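PDB 5GGY: Iron(III) ABC transporter, periplasmic iron-compound-binding protein from Vibrio cholerae, which probably binds ferric siderophores, Desferal in particular, in the periplasm and passes them to an ABC transporter for iron import. Local coordinates for residues Asn23-Glu28 against Leu82-Gln87; Gln48-Pro53 against Pro254-Gly259; Pro78-Ala83 against Pro99-Pro104. One frame throughout, in Å; residues are numbered along the deposited sequence.

Contact 1. Residues Asn23-Glu28 against Leu82-Gln87; sequences NWDLLE and LAAGPQ
Asn23, just before helix 24-32, and Leu26 in its first turn meet the end of strand 80-83 and the 3-10 turn after it, a buried join in the N-terminal alpha/beta lobe of this two-lobed periplasmic binding protein. The polar part of the contact is a pair of amides. Gln87 NE2 donates to Asn23 OD1 at 3.0 Å, and it comes from above the carbonyl plane of Asn23, with the two amides turned 65° to each other. The same NE2 also bonds to the backbone O of Arg65. Gln87 is bent at chi2 (84°), which folds its amide back over its own turn, and Ala84 N donates to OE1 in the plane of that carbonyl, at 2.7 Å. Both ends of the amide are thereby gripped and its rotation is fixed. Within the helix start, Asp25 OD1 receives Leu26 N and, weakly, Asn23 ND2. The Asn23 amide also packs, its ND2 lying 3.5 Å from Ala84 CB.

The apolar part is carried by one methyl group. Leu26 CD1 touches the backbone of Ala83 and lies against the strand end, 3.8 Å from Leu82 CB and 4.2 Å from Ala84 CB.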
loop_
_atom_site.group_PDB
_atom_site.type_symbol
_atom_site.label_atom_id
_atom_site.label_comp_id
_atom_site.label_asym_id
_atom_site.label_seq_id
_atom_site.Cartn_x
_atom_site.Cartn_y
_atom_site.Cartn_z
ATOM N N ASN A 23 -23.753 4.365 -0.440
ATOM C CA ASN A 23 -23.060 4.407 -1.721
ATOM C C ASN A 23 -22.357 3.089 -2.025
ATOM O O ASN A 23 -22.061 2.309 -1.120
ATOM C CB ASN A 23 -22.061 5.562 -1.749
ATOM C CG ASN A 23 -22.213 6.429 -2.980
ATOM O OD1 ASN A 23 -23.304 6.547 -3.539
ATOM N ND2 ASN A 23 -21.118 7.041 -3.412
ATOM N N TRP A 24 -22.097 2.846 -3.306
ATOM C CA TRP A 24 -21.528 1.577 -3.746
ATOM C C TRP A 24 -20.068 1.401 -3.341
ATOM O O TRP A 24 -19.635 0.284 -3.051
ATOM C CB TRP A 24 -21.666 1.438 -5.262
ATOM C CG TRP A 24 -23.051 1.073 -5.687
ATOM C CD1 TRP A 24 -24.095 0.734 -4.871
ATOM C CD2 TRP A 24 -23.552 1.007 -7.027
ATOM N NE1 TRP A 24 -25.212 0.460 -5.622
ATOM C CE2 TRP A 24 -24.906 0.621 -6.949
ATOM C CE3 TRP A 24 -22.990 1.237 -8.286
ATOM C CZ2 TRP A 24 -25.704 0.459 -8.079
ATOM C CZ3 TRP A 24 -23.783 1.074 -9.406
ATOM C CH2 TRP A 24 -25.125 0.690 -9.296
ATOM N N ASP A 25 -19.310 2.495 -3.327
ATOM C CA ASP A 25 -17.908 2.428 -2.934
ATOM C C ASP A 25 -17.805 2.042 -1.462
ATOM O O ASP A 25 -17.021 1.172 -1.092
ATOM C CB ASP A 25 -17.196 3.759 -3.207
ATOM C CG ASP A 25 -17.822 4.926 -2.469
ATOM O OD1 ASP A 25 -19.006 4.827 -2.088
ATOM O OD2 ASP A 25 -17.126 5.945 -2.269
ATOM N N LEU A 26 -18.627 2.683 -0.636
ATOM C CA LEU A 26 -18.696 2.381 0.788
ATOM C C LEU A 26 -19.252 0.986 1.030
ATOM O O LEU A 26 -18.846 0.303 1.970
ATOM C CB LEU A 26 -19.558 3.413 1.514
ATOM C CG LEU A 26 -18.997 4.831 1.579
ATOM C CD1 LEU A 26 -19.958 5.765 2.304
ATOM C CD2 LEU A 26 -17.624 4.832 2.248
ATOM N N LEU A 27 -20.193 0.575 0.186
ATOM C CA LEU A 27 -20.752 -0.768 0.263
ATOM C C LEU A 27 -19.659 -1.799 0.042
ATOM O O LEU A 27 -19.605 -2.815 0.731
ATOM C CB LEU A 27 -21.871 -0.954 -0.764
ATOM C CG LEU A 27 -22.508 -2.345 -0.827
ATOM C CD1 LEU A 27 -22.975 -2.808 0.547
ATOM C CD2 LEU A 27 -23.665 -2.359 -1.814
ATOM N N GLU A 28 -18.789 -1.530 -0.927
ATOM C CA GLU A 28 -17.647 -2.395 -1.199
ATOM C C GLU A 28 -16.696 -2.441 -0.005
ATOM O O GLU A 28 -16.258 -3.516 0.407
ATOM C CB GLU A 28 -16.896 -1.920 -2.445
ATOM C CG GLU A 28 -15.507 -2.530 -2.596
ATOM C CD GLU A 28 -14.658 -1.795 -3.612
ATOM O OE1 GLU A 28 -13.417 -1.798 -3.462
ATOM O OE2 GLU A 28 -15.230 -1.221 -4.562
ATOM N N LEU A 82 -23.323 5.370 6.746
ATOM C CA LEU A 82 -22.146 5.758 5.980
ATOM C C LEU A 82 -22.555 6.472 4.695
ATOM O O LEU A 82 -23.269 5.913 3.862
ATOM C CB LEU A 82 -21.278 4.537 5.664
ATOM C CG LEU A 82 -20.925 3.628 6.850
ATOM C CD1 LEU A 82 -19.868 2.615 6.448
ATOM C CD2 LEU A 82 -20.472 4.427 8.063
ATOM N N ALA A 83 -22.108 7.714 4.548
ATOM C CA ALA A 83 -22.482 8.531 3.400
ATOM C C ALA A 83 -21.262 9.031 2.627
ATOM O O ALA A 83 -20.181 9.195 3.187
ATOM C CB ALA A 83 -23.335 9.705 3.852
ATOM N N ALA A 84 -21.447 9.270 1.333
ATOM C CA ALA A 84 -20.373 9.773 0.485
ATOM C C ALA A 84 -20.752 11.106 -0.146
ATOM O O ALA A 84 -21.726 11.742 0.264
ATOM C CB ALA A 84 -20.025 8.759 -0.597
ATOM N N GLY A 85 -19.969 11.516 -1.141
ATOM C CA GLY A 85 -20.197 12.754 -1.869
ATOM C C GLY A 85 -21.611 13.025 -2.360
ATOM O O GLY A 85 -22.146 14.105 -2.110
ATOM N N PRO A 86 -22.223 12.061 -3.071
ATOM C CA PRO A 86 -23.581 12.274 -3.588
ATOM C C PRO A 86 -24.659 12.425 -2.512
ATOM O O PRO A 86 -25.780 12.813 -2.841
ATOM C CB PRO A 86 -23.840 11.009 -4.417
ATOM C CG PRO A 86 -22.497 10.511 -4.780
ATOM C CD PRO A 86 -21.629 10.821 -3.602
ATOM N N GLN A 87 -24.336 12.122 -1.258
ATOM C CA GLN A 87 -25.321 12.203 -0.182
ATOM C C GLN A 87 -25.105 13.415 0.722
ATOM O O GLN A 87 -25.751 13.539 1.765
ATOM C CB GLN A 87 -25.294 10.927 0.666
ATOM C CG GLN A 87 -25.751 9.673 -0.058
ATOM C CD GLN A 87 -24.646 9.028 -0.872
ATOM O OE1 GLN A 87 -23.501 8.942 -0.429
ATOM N NE2 GLN A 87 -24.985 8.577 -2.075
#

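Contact 2. Residues Gln48-Pro53 against Pro254-Gly259; sequences QWVVQP and PVWSYG
Trp256 reaches across to the end of helix 43-49, where its side chain crosses Val50 and Trp49 at a slant. Its CB sits over both valine methyls, 3.8 Å from Val50 CG2 and 4.0 Å from CG1. With CG anti to the backbone N (chi1 -166°), the indole continues past Val50, so that CG is again 3.8 Å from Val50 CG2. This methyl stands over one face of the five-membered ring in a CH-pi contact, while Tyr258 CD1 lies over the opposite face of the indole, on its six-membered part, toward the rim. Further out on that six-membered ring, CE3 passes the backbone O of Trp49, and CZ3, beyond it, comes to 4.0 Å from Trp49 CE3.

Segment 254-259 is an irregular loop that follows strand 249-252 of the large mixed sheet, whereas segment 48-53 belongs to the other lobe. The contact therefore bridges the two lobes, consistent with a place at the interlobe cleft of this family. Trp24 of helix 24-32 meets the Trp256 ring edge-to-face.

Beside the backbone of Pro254-Trp256 the contact is polar. Gln52 NE2 donates to Pro254 O, 3.3 Å away, in a nearly straight bond (171°) that falls on a carbonyl lone pair. Water 1 accepts from Gln52 NE2 and Trp256 N and donates to Val50 O, and water 2 donates to Gln52 OE1 and Pro254 O. Next to them Val51 CG2 presses on Pro254 CB at 3.6 Å.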
loop_
_atom_site.group_PDB
_atom_site.type_symbol
_atom_site.label_atom_id
_atom_site.label_comp_id
_atom_site.label_asym_id
_atom_site.label_seq_id
_atom_site.Cartn_x
_atom_site.Cartn_y
_atom_site.Cartn_z
ATOM N N GLN A 48 -24.912 -5.676 -11.690
ATOM C CA GLN A 48 -24.503 -5.466 -13.074
ATOM C C GLN A 48 -23.292 -4.543 -13.199
ATOM O O GLN A 48 -22.444 -4.740 -14.068
ATOM C CB GLN A 48 -25.668 -4.899 -13.886
ATOM C CG GLN A 48 -26.939 -5.725 -13.796
ATOM C CD GLN A 48 -26.762 -7.134 -14.329
ATOM O OE1 GLN A 48 -26.048 -7.358 -15.308
ATOM N NE2 GLN A 48 -27.411 -8.094 -13.681
ATOM N N TRP A 49 -23.211 -3.541 -12.330
ATOM C CA TRP A 49 -22.195 -2.501 -12.465
ATOM C C TRP A 49 -20.960 -2.719 -11.586
ATOM O O TRP A 49 -19.859 -2.304 -11.953
ATOM C CB TRP A 49 -22.812 -1.130 -12.163
ATOM C CG TRP A 49 -23.801 -0.680 -13.200
ATOM C CD1 TRP A 49 -25.153 -0.869 -13.187
ATOM C CD2 TRP A 49 -23.507 0.030 -14.410
ATOM N NE1 TRP A 49 -25.720 -0.316 -14.312
ATOM C CE2 TRP A 49 -24.729 0.240 -15.079
ATOM C CE3 TRP A 49 -22.329 0.510 -14.991
ATOM C CZ2 TRP A 49 -24.807 0.908 -16.300
ATOM C CZ3 TRP A 49 -22.408 1.174 -16.201
ATOM C CH2 TRP A 49 -23.638 1.367 -16.843
ATOM N N VAL A 50 -21.137 -3.366 -10.437
ATOM C CA VAL A 50 -20.030 -3.563 -9.499
ATOM C C VAL A 50 -19.610 -5.027 -9.387
ATOM O O VAL A 50 -18.420 -5.337 -9.294
ATOM C CB VAL A 50 -20.386 -3.050 -8.094
ATOM C CG1 VAL A 50 -19.173 -3.126 -7.177
ATOM C CG2 VAL A 50 -20.904 -1.626 -8.170
ATOM N N VAL A 51 -20.603 -5.913 -9.381
ATOM C CA VAL A 51 -20.399 -7.362 -9.341
ATOM C C VAL A 51 -19.708 -7.841 -8.061
ATOM O O VAL A 51 -20.295 -8.588 -7.277
ATOM C CB VAL A 51 -19.586 -7.847 -10.560
ATOM C CG1 VAL A 51 -19.505 -9.360 -10.568
ATOM C CG2 VAL A 51 -20.209 -7.341 -11.852
ATOM N N GLN A 52 -18.462 -7.422 -7.858
ATOM C CA GLN A 52 -17.693 -7.841 -6.688
ATOM C C GLN A 52 -17.303 -6.650 -5.811
ATOM O O GLN A 52 -16.964 -5.581 -6.323
ATOM C CB GLN A 52 -16.441 -8.622 -7.113
ATOM C CG GLN A 52 -15.449 -7.843 -7.970
ATOM C CD GLN A 52 -15.865 -7.745 -9.428
ATOM O OE1 GLN A 52 -16.223 -8.743 -10.051
ATOM N NE2 GLN A 52 -15.826 -6.534 -9.975
ATOM N N PRO A 53 -17.352 -6.828 -4.480
ATOM C CA PRO A 53 -17.728 -8.058 -3.770
ATOM C C PRO A 53 -19.233 -8.325 -3.790
ATOM O O PRO A 53 -20.022 -7.385 -3.899
ATOM C CB PRO A 53 -17.244 -7.794 -2.343
ATOM C CG PRO A 53 -17.346 -6.327 -2.199
ATOM C CD PRO A 53 -16.981 -5.754 -3.543
ATOM N N PRO A 254 -17.156 -6.067 -16.107
ATOM C CA PRO A 254 -17.683 -5.082 -15.151
ATOM C C PRO A 254 -16.874 -4.925 -13.863
ATOM O O PRO A 254 -16.866 -5.811 -13.011
ATOM C CB PRO A 254 -19.081 -5.624 -14.840
ATOM C CG PRO A 254 -19.483 -6.323 -16.085
ATOM C CD PRO A 254 -18.225 -6.937 -16.635
ATOM N N VAL A 255 -16.185 -3.794 -13.747
ATOM C CA VAL A 255 -15.525 -3.400 -12.508
ATOM C C VAL A 255 -15.810 -1.930 -12.242
ATOM O O VAL A 255 -15.533 -1.076 -13.081
ATOM C CB VAL A 255 -14.001 -3.620 -12.553
ATOM C CG1 VAL A 255 -13.374 -3.130 -11.264
ATOM C CG2 VAL A 255 -13.672 -5.090 -12.774
ATOM N N TRP A 256 -16.369 -1.642 -11.073
ATOM C CA TRP A 256 -16.781 -0.287 -10.733
ATOM C C TRP A 256 -15.583 0.655 -10.649
ATOM O O TRP A 256 -14.675 0.461 -9.836
ATOM C CB TRP A 256 -17.560 -0.291 -9.416
ATOM C CG TRP A 256 -18.322 0.976 -9.126
ATOM C CD1 TRP A 256 -18.280 1.706 -7.975
ATOM C CD2 TRP A 256 -19.247 1.648 -9.993
ATOM N NE1 TRP A 256 -19.117 2.792 -8.070
ATOM C CE2 TRP A 256 -19.721 2.781 -9.299
ATOM C CE3 TRP A 256 -19.718 1.405 -11.287
ATOM C CZ2 TRP A 256 -20.644 3.666 -9.857
ATOM C CZ3 TRP A 256 -20.632 2.285 -11.839
ATOM C CH2 TRP A 256 -21.085 3.402 -11.125
ATOM N N SER A 257 -15.589 1.674 -11.502
ATOM C CA SER A 257 -14.482 2.617 -11.583
ATOM C C SER A 257 -14.630 3.748 -10.574
ATOM O O SER A 257 -13.863 4.709 -10.587
ATOM C CB SER A 257 -14.376 3.191 -12.996
ATOM O OG SER A 257 -14.363 2.161 -13.971
ATOM N N TYR A 258 -15.626 3.626 -9.704
ATOM C CA TYR A 258 -15.845 4.602 -8.645
ATOM C C TYR A 258 -16.058 3.895 -7.309
ATOM O O TYR A 258 -16.989 4.210 -6.570
ATOM C CB TYR A 258 -17.042 5.493 -8.974
ATOM C CG TYR A 258 -17.113 5.890 -10.434
ATOM C CD1 TYR A 258 -17.916 5.187 -11.326
ATOM C CD2 TYR A 258 -16.371 6.957 -10.922
ATOM C CE1 TYR A 258 -17.982 5.539 -12.655
ATOM C CE2 TYR A 258 -16.431 7.318 -12.256
ATOM C CZ TYR A 258 -17.239 6.605 -13.118
ATOM O OH TYR A 258 -17.309 6.951 -14.449
ATOM N N GLY A 259 -15.187 2.936 -7.009
ATOM C CA GLY A 259 -15.347 2.108 -5.829
ATOM C C GLY A 259 -14.324 2.357 -4.737
ATOM O O GLY A 259 -13.771 3.451 -4.622
HETATM O O HOH W 1 -16.289 -3.960 -9.146
HETATM O O HOH W 2 -16.500 -8.548 -13.174
#

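Contact 3. Residues Pro78-Ala83 against Pro99-Pro104; sequences PDVILA and PVVYLP
Ile81 and Ala83 pair with strand 100-102 and the residues flanking it through both their N-H and their C=O groups. Ile81 N donates to Pro99 O at 2.8 Å and Ile81 O receives Val101 N, also at 2.8 Å. Two residues on, Ala83 N reaches Val101 O at 3.0 Å and Ala83 O takes Leu103 N. Four bonds in this zigzag define parallel pairing, with Ile81 beside Val100 and Leu82 beside Val101. CA-H...O contacts fill in between, for example Val100 CA to Ile81 O at 3.2 Å.

The two strands are the ends of a beta-alpha-beta crossover through helix 91-95, and strand 80-83 is the central one of a three-stranded parallel sheet.

Side chains pack on both faces. Leu82 and Val101 run alongside each other on one face, with Leu82 CD2 3.6 Å from Val101 CB; Leu123 of helix 112-126 rests on Leu82 there and also touches Leu103. On the other face Val100 CG1, placed anti to the backbone N (chi1 179°), is the branch that turns to Ala83 CB, 4.1 Å away. Leu91 of the connecting helix touches Ala83, Val100 and Tyr102. On its far side strand 80-83 bonds to Val20 of strand 19-21, and just before it Asp79 OD2 receives Arg18 N.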
loop_
_atom_site.group_PDB
_atom_site.type_symbol
_atom_site.label_atom_id
_atom_site.label_comp_id
_atom_site.label_asym_id
_atom_site.label_seq_id
_atom_site.Cartn_x
_atom_site.Cartn_y
_atom_site.Cartn_z
ATOM N N PRO A 78 -30.381 1.561 12.342
ATOM C CA PRO A 78 -28.927 1.391 12.304
ATOM C C PRO A 78 -28.244 2.048 13.494
ATOM O O PRO A 78 -28.887 2.762 14.263
ATOM C CB PRO A 78 -28.534 2.086 11.002
ATOM C CG PRO A 78 -29.539 3.181 10.869
ATOM C CD PRO A 78 -30.833 2.627 11.428
ATOM N N ASP A 79 -26.948 1.798 13.637
ATOM C CA ASP A 79 -26.144 2.454 14.656
ATOM C C ASP A 79 -25.320 3.564 14.008
ATOM O O ASP A 79 -25.070 4.606 14.615
ATOM C CB ASP A 79 -25.234 1.444 15.360
ATOM C CG ASP A 79 -26.009 0.309 16.004
ATOM O OD1 ASP A 79 -26.988 0.590 16.722
ATOM O OD2 ASP A 79 -25.641 -0.865 15.786
ATOM N N VAL A 80 -24.899 3.320 12.770
ATOM C CA VAL A 80 -24.176 4.305 11.977
ATOM C C VAL A 80 -24.674 4.298 10.541
ATOM O O VAL A 80 -25.072 3.261 10.011
ATOM C CB VAL A 80 -22.650 4.051 11.970
ATOM C CG1 VAL A 80 -21.991 4.668 13.198
ATOM C CG2 VAL A 80 -22.350 2.559 11.859
ATOM N N ILE A 81 -24.659 5.471 9.922
ATOM C CA ILE A 81 -24.979 5.604 8.510
ATOM C C ILE A 81 -23.754 6.112 7.761
ATOM O O ILE A 81 -23.198 7.154 8.103
ATOM C CB ILE A 81 -26.164 6.561 8.274
ATOM C CG1 ILE A 81 -27.423 6.041 8.976
ATOM C CG2 ILE A 81 -26.414 6.735 6.782
ATOM C CD1 ILE A 81 -28.615 6.972 8.872
ATOM N N LEU A 82 -23.323 5.370 6.746
ATOM C CA LEU A 82 -22.146 5.758 5.980
ATOM C C LEU A 82 -22.555 6.472 4.695
ATOM O O LEU A 82 -23.269 5.913 3.862
ATOM C CB LEU A 82 -21.278 4.537 5.664
ATOM C CG LEU A 82 -20.925 3.628 6.850
ATOM C CD1 LEU A 82 -19.868 2.615 6.448
ATOM C CD2 LEU A 82 -20.472 4.427 8.063
ATOM N N ALA A 83 -22.108 7.714 4.548
ATOM C CA ALA A 83 -22.482 8.531 3.400
ATOM C C ALA A 83 -21.262 9.031 2.627
ATOM O O ALA A 83 -20.181 9.195 3.187
ATOM C CB ALA A 83 -23.335 9.705 3.852
ATOM N N PRO A 99 -26.076 8.404 13.895
ATOM C CA PRO A 99 -24.791 9.058 13.621
ATOM C C PRO A 99 -24.285 8.775 12.210
ATOM O O PRO A 99 -24.387 7.644 11.738
ATOM C CB PRO A 99 -23.864 8.446 14.672
ATOM C CG PRO A 99 -24.768 8.166 15.818
ATOM C CD PRO A 99 -26.073 7.728 15.205
ATOM N N VAL A 100 -23.759 9.798 11.546
ATOM C CA VAL A 100 -23.338 9.669 10.155
ATOM C C VAL A 100 -21.829 9.798 9.983
ATOM O O VAL A 100 -21.221 10.769 10.438
ATOM C CB VAL A 100 -24.021 10.729 9.262
ATOM C CG1 VAL A 100 -23.541 10.599 7.823
ATOM C CG2 VAL A 100 -25.530 10.593 9.335
ATOM N N VAL A 101 -21.233 8.813 9.320
ATOM C CA VAL A 101 -19.825 8.882 8.960
ATOM C C VAL A 101 -19.701 9.279 7.492
ATOM O O VAL A 101 -20.068 8.516 6.600
ATOM C CB VAL A 101 -19.109 7.545 9.209
ATOM C CG1 VAL A 101 -17.617 7.695 8.978
ATOM C CG2 VAL A 101 -19.388 7.052 10.622
ATOM N N TYR A 102 -19.193 10.483 7.254
ATOM C CA TYR A 102 -19.139 11.047 5.912
ATOM C C TYR A 102 -17.740 10.947 5.315
ATOM O O TYR A 102 -16.834 11.685 5.701
ATOM C CB TYR A 102 -19.612 12.503 5.946
ATOM C CG TYR A 102 -19.490 13.254 4.636
ATOM C CD1 TYR A 102 -18.656 14.360 4.528
ATOM C CD2 TYR A 102 -20.214 12.868 3.514
ATOM C CE1 TYR A 102 -18.544 15.057 3.339
ATOM C CE2 TYR A 102 -20.106 13.557 2.325
ATOM C CZ TYR A 102 -19.271 14.649 2.241
ATOM O OH TYR A 102 -19.165 15.334 1.054
ATOM N N LEU A 103 -17.575 10.022 4.373
ATOM C CA LEU A 103 -16.289 9.812 3.714
ATOM C C LEU A 103 -16.393 10.075 2.217
ATOM O O LEU A 103 -16.644 9.155 1.437
ATOM C CB LEU A 103 -15.777 8.387 3.950
ATOM C CG LEU A 103 -15.943 7.777 5.342
ATOM C CD1 LEU A 103 -17.214 6.936 5.415
ATOM C CD2 LEU A 103 -14.725 6.950 5.721
ATOM N N PRO A 104 -16.195 11.336 1.808
ATOM C CA PRO A 104 -16.317 11.721 0.400
ATOM C C PRO A 104 -15.087 11.363 -0.433
ATOM O O PRO A 104 -13.983 11.242 0.097
ATOM C CB PRO A 104 -16.497 13.239 0.475
ATOM C CG PRO A 104 -15.733 13.630 1.688
ATOM C CD PRO A 104 -15.923 12.498 2.673
#

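Overall arrangement
Contacts 1 and 3 share Leu82 and Ala83 at the end of strand 80-83. Contact 3 is regular sheet pairing, ruled by backbone bonds, and part of it lies toward the surface. Contact 1 is buried and packs against the strand end through one hydrogen bond between side-chain amides and a leucine methyl. They also touch directly, as Leu26 CD2 packs on Leu103 CD1 at 3.8 Å. Contact 2 is partly buried and lacks strand pairing; a helix end and its following turn meet a loop of the other lobe through aromatic packing and bridging waters. It adjoins contact 1, where Trp24 CE3 lies 3.5 Å from Val50 CG2, but its nearest atoms are about 9 Å from those of contact 3.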